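Local coordinates for Lactamase_B domain-containing protein (Bacillus lehensis G1, PDB 7EV5), which binds two zinc ions and is probably a hydrolase of the metallo-beta-lactamase fold, resembling both B3 metallo-beta-lactamases and glyoxalase II, at residues I5-I10 / A33-T38; A14-L17 / E23-I26. All coordinates share one frame; numbering follows the deposited sequence.

Contact 1 of 2, residues I5-I10 / A33-T38; sequences IPLGPI and AEALIT
Leu-36 projects from the helix into the shallow hollow between Ile-5 and Leu-7, two residues whose side chains leave the same face of strand 5-7. The branches of Leu-36 divide the work. CD1 meets the end of the Ile-5 side chain, with Leu-36 CD1 3.9 Å from Ile-5 CD1, and another part of the Leu-36 side chain, CB and CD2, meets Leu-7 CD1, which lies 4.1 Å from both atoms. Both strand side chains cross Leu-36 at roughly right angles, Ile-5 touching with its end methyl and Leu-7 with one branch of its fork. The extended CG1-CD1 arm of Ile-5 (chi2 179°) is what brings its terminal methyl as far as the helix. In turn, Leu-7 is a forked bump on the strand: one methyl rests against Leu-36, while CD2 approaches the small Ala-35, 4.3 Å from its CB, at the less buried margin of the contact. No hydrogen bond crosses, and nearly all of the 168 Å² of buried surface comes from these four apolar residues. The short strand and helix axes pass 9.3 Å apart and run nearly antiparallel, at 154°. Val-16 of the adjoining strand 12-18 also touches Ile-5 and Leu-36, and Ala-14 touches Leu-7, so the hollow is completed by the sheet itself. A helix laid over the outer face of a beta sheet through such interleaved aliphatic side chains is characteristic of the alpha-beta/beta-alpha sandwich of metallo-beta-lactamases.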
ATOM      1  N   ILE A   5      -7.868  -7.558  -2.750  1.00 11.34           N
ATOM      2  CA  ILE A   5      -8.229  -7.641  -4.166  1.00 13.31           C
ATOM      3  C   ILE A   5      -6.960  -7.661  -5.008  1.00 12.26           C
ATOM      4  O   ILE A   5      -6.412  -6.596  -5.333  1.00 12.04           O
ATOM      5  CB  ILE A   5      -9.172  -6.493  -4.568  1.00 13.82           C
ATOM      6  CG1 ILE A   5     -10.392  -6.451  -3.634  1.00 13.37           C
ATOM      7  CG2 ILE A   5      -9.610  -6.642  -6.020  1.00 15.10           C
ATOM      8  CD1 ILE A   5     -11.379  -5.332  -3.912  1.00 17.02           C
ATOM      9  N   PRO A   6      -6.452  -8.836  -5.388  1.00 12.28           N
ATOM     10  CA  PRO A   6      -5.293  -8.871  -6.285  1.00 11.22           C
ATOM     11  C   PRO A   6      -5.685  -8.356  -7.660  1.00 13.79           C
ATOM     12  O   PRO A   6      -6.757  -8.684  -8.173  1.00 15.97           O
ATOM     13  CB  PRO A   6      -4.929 -10.362  -6.341  1.00 14.06           C
ATOM     14  CG  PRO A   6      -5.599 -10.978  -5.166  1.00 22.33           C
ATOM     15  CD  PRO A   6      -6.825 -10.171  -4.896  1.00 15.21           C
ATOM     16  N   LEU A   7      -4.818  -7.527  -8.253  1.00 11.48           N
ATOM     17  CA  LEU A   7      -5.144  -6.847  -9.499  1.00 14.24           C
ATOM     18  C   LEU A   7      -3.952  -6.819 -10.444  1.00 16.15           C
ATOM     19  O   LEU A   7      -2.809  -6.652 -10.017  1.00 13.20           O
ATOM     20  CB  LEU A   7      -5.560  -5.394  -9.247  1.00 14.23           C
ATOM     21  CG  LEU A   7      -6.862  -5.156  -8.481  1.00 13.42           C
ATOM     22  CD1 LEU A   7      -6.936  -3.704  -8.038  1.00 13.62           C
ATOM     23  CD2 LEU A   7      -8.076  -5.514  -9.326  1.00 14.70           C
ATOM     24  N   GLY A   8      -4.239  -6.944 -11.740  1.00 16.94           N
ATOM     25  CA  GLY A   8      -3.235  -6.814 -12.767  1.00 16.23           C
ATOM     26  C   GLY A   8      -2.435  -8.083 -12.965  1.00 14.06           C
ATOM     27  O   GLY A   8      -2.552  -9.046 -12.203  1.00 15.55           O
ATOM     28  N   PRO A   9      -1.599  -8.110 -14.005  1.00 16.53           N
ATOM     29  CA  PRO A   9      -0.754  -9.293 -14.217  1.00 17.93           C
ATOM     30  C   PRO A   9       0.151  -9.610 -13.040  1.00 18.14           C
ATOM     31  O   PRO A   9       0.397 -10.790 -12.764  1.00 19.83           O
ATOM     32  CB  PRO A   9       0.044  -8.943 -15.482  1.00 26.08           C
ATOM     33  CG  PRO A   9      -0.039  -7.453 -15.593  1.00 26.66           C
ATOM     34  CD  PRO A   9      -1.382  -7.086 -15.040  1.00 17.09           C
ATOM     35  N   ILE A  10       0.647  -8.594 -12.327  1.00 16.62           N
ATOM     36  CA  ILE A  10       1.486  -8.853 -11.160  1.00 18.05           C
ATOM     37  C   ILE A  10       0.676  -9.412  -9.996  1.00 14.48           C
ATOM     38  O   ILE A  10       1.234 -10.081  -9.113  1.00 15.29           O
ATOM     39  CB  ILE A  10       2.252  -7.570 -10.774  1.00 17.54           C
ATOM     40  CG1 ILE A  10       2.963  -6.979 -11.995  1.00 22.67           C
ATOM     41  CG2 ILE A  10       3.239  -7.832  -9.632  1.00 14.37           C
ATOM     42  CD1 ILE A  10       4.089  -7.839 -12.519  1.00 26.58           C
ATOM     43  N   ALA A  33      -8.254  -1.750 -13.442  1.00 12.80           N
ATOM     44  CA  ALA A  33      -9.078  -0.728 -12.805  1.00 12.96           C
ATOM     45  C   ALA A  33     -10.556  -1.073 -12.876  1.00 14.74           C
ATOM     46  O   ALA A  33     -11.296  -0.856 -11.914  1.00 14.69           O
ATOM     47  CB  ALA A  33      -8.836   0.634 -13.459  1.00 15.21           C
ATOM     48  N   GLU A  34     -10.999  -1.619 -14.010  1.00 16.54           N
ATOM     49  CA  GLU A  34     -12.422  -1.867 -14.216  1.00 15.69           C
ATOM     50  C   GLU A  34     -12.948  -2.930 -13.261  1.00 12.76           C
ATOM     51  O   GLU A  34     -14.087  -2.834 -12.792  1.00 15.03           O
ATOM     52  CB  GLU A  34     -12.673  -2.255 -15.677  1.00 16.50           C
ATOM     53  CG  GLU A  34     -12.435  -1.131 -16.674  1.00 21.53           C
ATOM     54  CD  GLU A  34     -10.970  -0.767 -16.822  1.00 16.48           C
ATOM     55  OE1 GLU A  34     -10.106  -1.678 -16.755  1.00 20.85           O
ATOM     56  OE2 GLU A  34     -10.688   0.434 -17.001  1.00 23.47           O
ATOM     57  N   ALA A  35     -12.139  -3.939 -12.946  1.00 15.37           N
ATOM     58  CA  ALA A  35     -12.567  -4.930 -11.963  1.00 17.02           C
ATOM     59  C   ALA A  35     -12.765  -4.296 -10.592  1.00 13.97           C
ATOM     60  O   ALA A  35     -13.718  -4.627  -9.875  1.00 13.66           O
ATOM     61  CB  ALA A  35     -11.550  -6.065 -11.879  1.00 15.43           C
ATOM     62  N   LEU A  36     -11.860  -3.395 -10.200  1.00 12.30           N
ATOM     63  CA  LEU A  36     -11.983  -2.741  -8.903  1.00 11.91           C
ATOM     64  C   LEU A  36     -13.140  -1.750  -8.889  1.00 12.81           C
ATOM     65  O   LEU A  36     -13.928  -1.732  -7.935  1.00 12.75           O
ATOM     66  CB  LEU A  36     -10.669  -2.051  -8.538  1.00 11.79           C
ATOM     67  CG  LEU A  36     -10.698  -1.242  -7.233  1.00 10.59           C
ATOM     68  CD1 LEU A  36     -10.990  -2.120  -6.035  1.00 13.09           C
ATOM     69  CD2 LEU A  36      -9.367  -0.512  -7.057  1.00 12.01           C
ATOM     70  N   ILE A  37     -13.258  -0.923  -9.936  1.00 12.24           N
ATOM     71  CA  ILE A  37     -14.308   0.098  -9.985  1.00 12.26           C
ATOM     72  C   ILE A  37     -15.689  -0.547 -10.005  1.00 14.21           C
ATOM     73  O   ILE A  37     -16.587  -0.145  -9.254  1.00 16.11           O
ATOM     74  CB  ILE A  37     -14.102   1.039 -11.188  1.00 15.87           C
ATOM     75  CG1 ILE A  37     -12.901   1.955 -10.948  1.00 17.20           C
ATOM     76  CG2 ILE A  37     -15.358   1.881 -11.441  1.00 19.22           C
ATOM     77  CD1 ILE A  37     -12.357   2.578 -12.221  1.00 18.82           C
ATOM     78  N   THR A  38     -15.876  -1.560 -10.860  1.00 14.16           N
ATOM     79  CA  THR A  38     -17.189  -2.198 -10.942  1.00 15.10           C
ATOM     80  C   THR A  38     -17.538  -2.940  -9.659  1.00 15.61           C
ATOM     81  O   THR A  38     -18.711  -2.968  -9.273  1.00 15.02           O
ATOM     82  CB  THR A  38     -17.321  -3.097 -12.178  1.00 16.36           C
ATOM     83  OG1 THR A  38     -16.345  -4.142 -12.136  1.00 16.93           O
ATOM     84  CG2 THR A  38     -17.161  -2.288 -13.469  1.00 19.37           C
TER

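Contact 2 of 2, residues A14-L17 / E23-I26; sequences AYVL and EAVI
Leu-17 and Val-25 form the firmly bonded part of this antiparallel contact, facing each other as a hydrogen-bonded pair. Leu-17 N donates to Val-25 O at 2.9 Å, and Val-25 N returns a bond to Leu-17 O at 2.8 Å. Ala-24 CA also makes a weak CA-H...O contact with Leu-17 O, 3.1 Å away. The next pair, Val-16 with Ile-26, is non-hydrogen-bonded; here no backbone bond joins the two residues, their CA atoms lie 4.7 Å apart, and the CA-H of Val-16 is directed at Val-25 O. Between side chains the closest packing is diagonal: CG1 of Val-16, placed anti to the backbone N (chi1 -180°), reaches within 3.8 Å of Ala-24 CB. Packing is slacker within the pairs themselves, where Val-16 CG2 and Ile-26 CG1 are 4.5 Å apart. Two side chains leave the contact. Glu-23, partly exposed and at the more open end, leads its carboxylate away from the partner strand to a hydrogen bond with Asn-19; the ring of Tyr-15, a buried residue, also turns off, and its OH is hydrogen-bonded to Ser-189 O and Gln-4 NE2. The two strands make a beta hairpin inside a larger mixed sheet, flanked by strand 2-7 beside 12-18 and strand 46-51 beside 23-27. Helix 33-42 covers the face bearing Val-16 and Ile-26, whereas Phe-121 of strand 121-127, from the second sheet, packs against both Leu-17 and Val-25.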
ATOM      1  N   ALA A  14      -4.503  -4.841  -4.019  1.00 11.09           N
ATOM      2  CA  ALA A  14      -5.194  -3.667  -3.515  1.00  9.71           C
ATOM      3  C   ALA A  14      -5.999  -4.075  -2.293  1.00 10.63           C
ATOM      4  O   ALA A  14      -6.255  -5.255  -2.054  1.00 10.47           O
ATOM      5  CB  ALA A  14      -6.158  -3.119  -4.570  1.00  9.37           C
ATOM      6  N   TYR A  15      -6.410  -3.087  -1.511  1.00  8.47           N
ATOM      7  CA  TYR A  15      -7.299  -3.337  -0.384  1.00  8.26           C
ATOM      8  C   TYR A  15      -8.414  -2.311  -0.392  1.00  8.62           C
ATOM      9  O   TYR A  15      -8.188  -1.139  -0.698  1.00 10.21           O
ATOM     10  CB  TYR A  15      -6.563  -3.289   0.974  1.00  9.76           C
ATOM     11  CG  TYR A  15      -5.593  -4.422   1.087  1.00  9.26           C
ATOM     12  CD1 TYR A  15      -6.011  -5.675   1.503  1.00 10.14           C
ATOM     13  CD2 TYR A  15      -4.266  -4.260   0.726  1.00  8.88           C
ATOM     14  CE1 TYR A  15      -5.134  -6.727   1.568  1.00 10.60           C
ATOM     15  CE2 TYR A  15      -3.380  -5.317   0.774  1.00  8.11           C
ATOM     16  CZ  TYR A  15      -3.816  -6.551   1.210  1.00 10.57           C
ATOM     17  OH  TYR A  15      -2.948  -7.628   1.271  1.00 11.13           O
ATOM     18  N   VAL A  16      -9.622  -2.750  -0.058  1.00  9.20           N
ATOM     19  CA  VAL A  16     -10.711  -1.827   0.215  1.00  9.62           C
ATOM     20  C   VAL A  16     -11.144  -2.036   1.655  1.00 11.79           C
ATOM     21  O   VAL A  16     -11.610  -3.124   2.015  1.00 12.02           O
ATOM     22  CB  VAL A  16     -11.896  -1.997  -0.746  1.00 11.64           C
ATOM     23  CG1 VAL A  16     -12.974  -0.990  -0.376  1.00 12.22           C
ATOM     24  CG2 VAL A  16     -11.452  -1.796  -2.188  1.00 11.14           C
ATOM     25  N   LEU A  17     -10.957  -1.008   2.480  1.00 10.55           N
ATOM     26  CA  LEU A  17     -11.419  -0.985   3.861  1.00 11.66           C
ATOM     27  C   LEU A  17     -12.734  -0.221   3.900  1.00 12.45           C
ATOM     28  O   LEU A  17     -12.851   0.839   3.285  1.00 12.46           O
ATOM     29  CB  LEU A  17     -10.381  -0.264   4.725  1.00 11.65           C
ATOM     30  CG  LEU A  17     -10.686  -0.070   6.218  1.00 11.49           C
ATOM     31  CD1 LEU A  17     -10.715  -1.396   6.982  1.00 13.96           C
ATOM     32  CD2 LEU A  17      -9.663   0.895   6.831  1.00 12.43           C
ATOM     33  N   GLU A  23     -18.981   3.488   3.419  1.00 16.73           N
ATOM     34  CA  GLU A  23     -17.873   4.324   2.991  1.00 17.26           C
ATOM     35  C   GLU A  23     -16.609   3.483   2.955  1.00 16.04           C
ATOM     36  O   GLU A  23     -16.503   2.460   3.637  1.00 16.54           O
ATOM     37  CB  GLU A  23     -17.680   5.478   3.964  1.00 20.53           C
ATOM     38  CG  GLU A  23     -18.887   6.387   4.061  1.00 19.85           C
ATOM     39  CD  GLU A  23     -18.808   7.316   5.255  1.00 27.13           C
ATOM     40  OE1 GLU A  23     -18.396   6.866   6.347  1.00 24.62           O
ATOM     41  OE2 GLU A  23     -19.154   8.506   5.094  1.00 32.30           O
ATOM     42  N   ALA A  24     -15.641   3.917   2.151  1.00 14.61           N
ATOM     43  CA  ALA A  24     -14.501   3.049   1.908  1.00 14.60           C
ATOM     44  C   ALA A  24     -13.215   3.837   1.704  1.00 12.60           C
ATOM     45  O   ALA A  24     -13.224   4.986   1.252  1.00 14.38           O
ATOM     46  CB  ALA A  24     -14.741   2.166   0.685  1.00 13.95           C
ATOM     47  N   VAL A  25     -12.104   3.168   2.005  1.00 11.63           N
ATOM     48  CA  VAL A  25     -10.751   3.648   1.741  1.00 11.46           C
ATOM     49  C   VAL A  25     -10.073   2.615   0.848  1.00 10.77           C
ATOM     50  O   VAL A  25     -10.144   1.412   1.124  1.00 11.14           O
ATOM     51  CB  VAL A  25      -9.965   3.847   3.056  1.00 11.26           C
ATOM     52  CG1 VAL A  25      -8.563   4.391   2.792  1.00 11.98           C
ATOM     53  CG2 VAL A  25     -10.713   4.804   3.971  1.00 14.23           C
ATOM     54  N   ILE A  26      -9.433   3.084  -0.224  1.00 10.94           N
ATOM     55  CA  ILE A  26      -8.794   2.224  -1.217  1.00 11.24           C
ATOM     56  C   ILE A  26      -7.288   2.316  -1.026  1.00 10.26           C
ATOM     57  O   ILE A  26      -6.748   3.424  -0.950  1.00 10.51           O
ATOM     58  CB  ILE A  26      -9.170   2.657  -2.643  1.00 10.46           C
ATOM     59  CG1 ILE A  26     -10.690   2.585  -2.863  1.00 11.55           C
ATOM     60  CG2 ILE A  26      -8.414   1.805  -3.654  1.00 11.84           C
ATOM     61  CD1 ILE A  26     -11.151   3.203  -4.187  1.00 13.76           C
TER

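Overall arrangement
From the N terminus the chain runs along edge strand 2-7, turns back into 12-18, and folds over again into 23-27, giving three consecutive antiparallel neighbours in one sheet. Contact 2 closes the short hairpin between the last two. The chain then leaves the sheet for helix 33-42, which returns over its face to reach the first strand, and contact 1 thereby closes a longer loop with contact 2 nested inside it. Their centres are about 13 Å apart, yet they meet directly: a probable backbone hydrogen bond joins Ile-5 N to Ala-14 O. Together they tie the edge strand, the hairpin and the covering helix into one alpha-beta half of the sandwich.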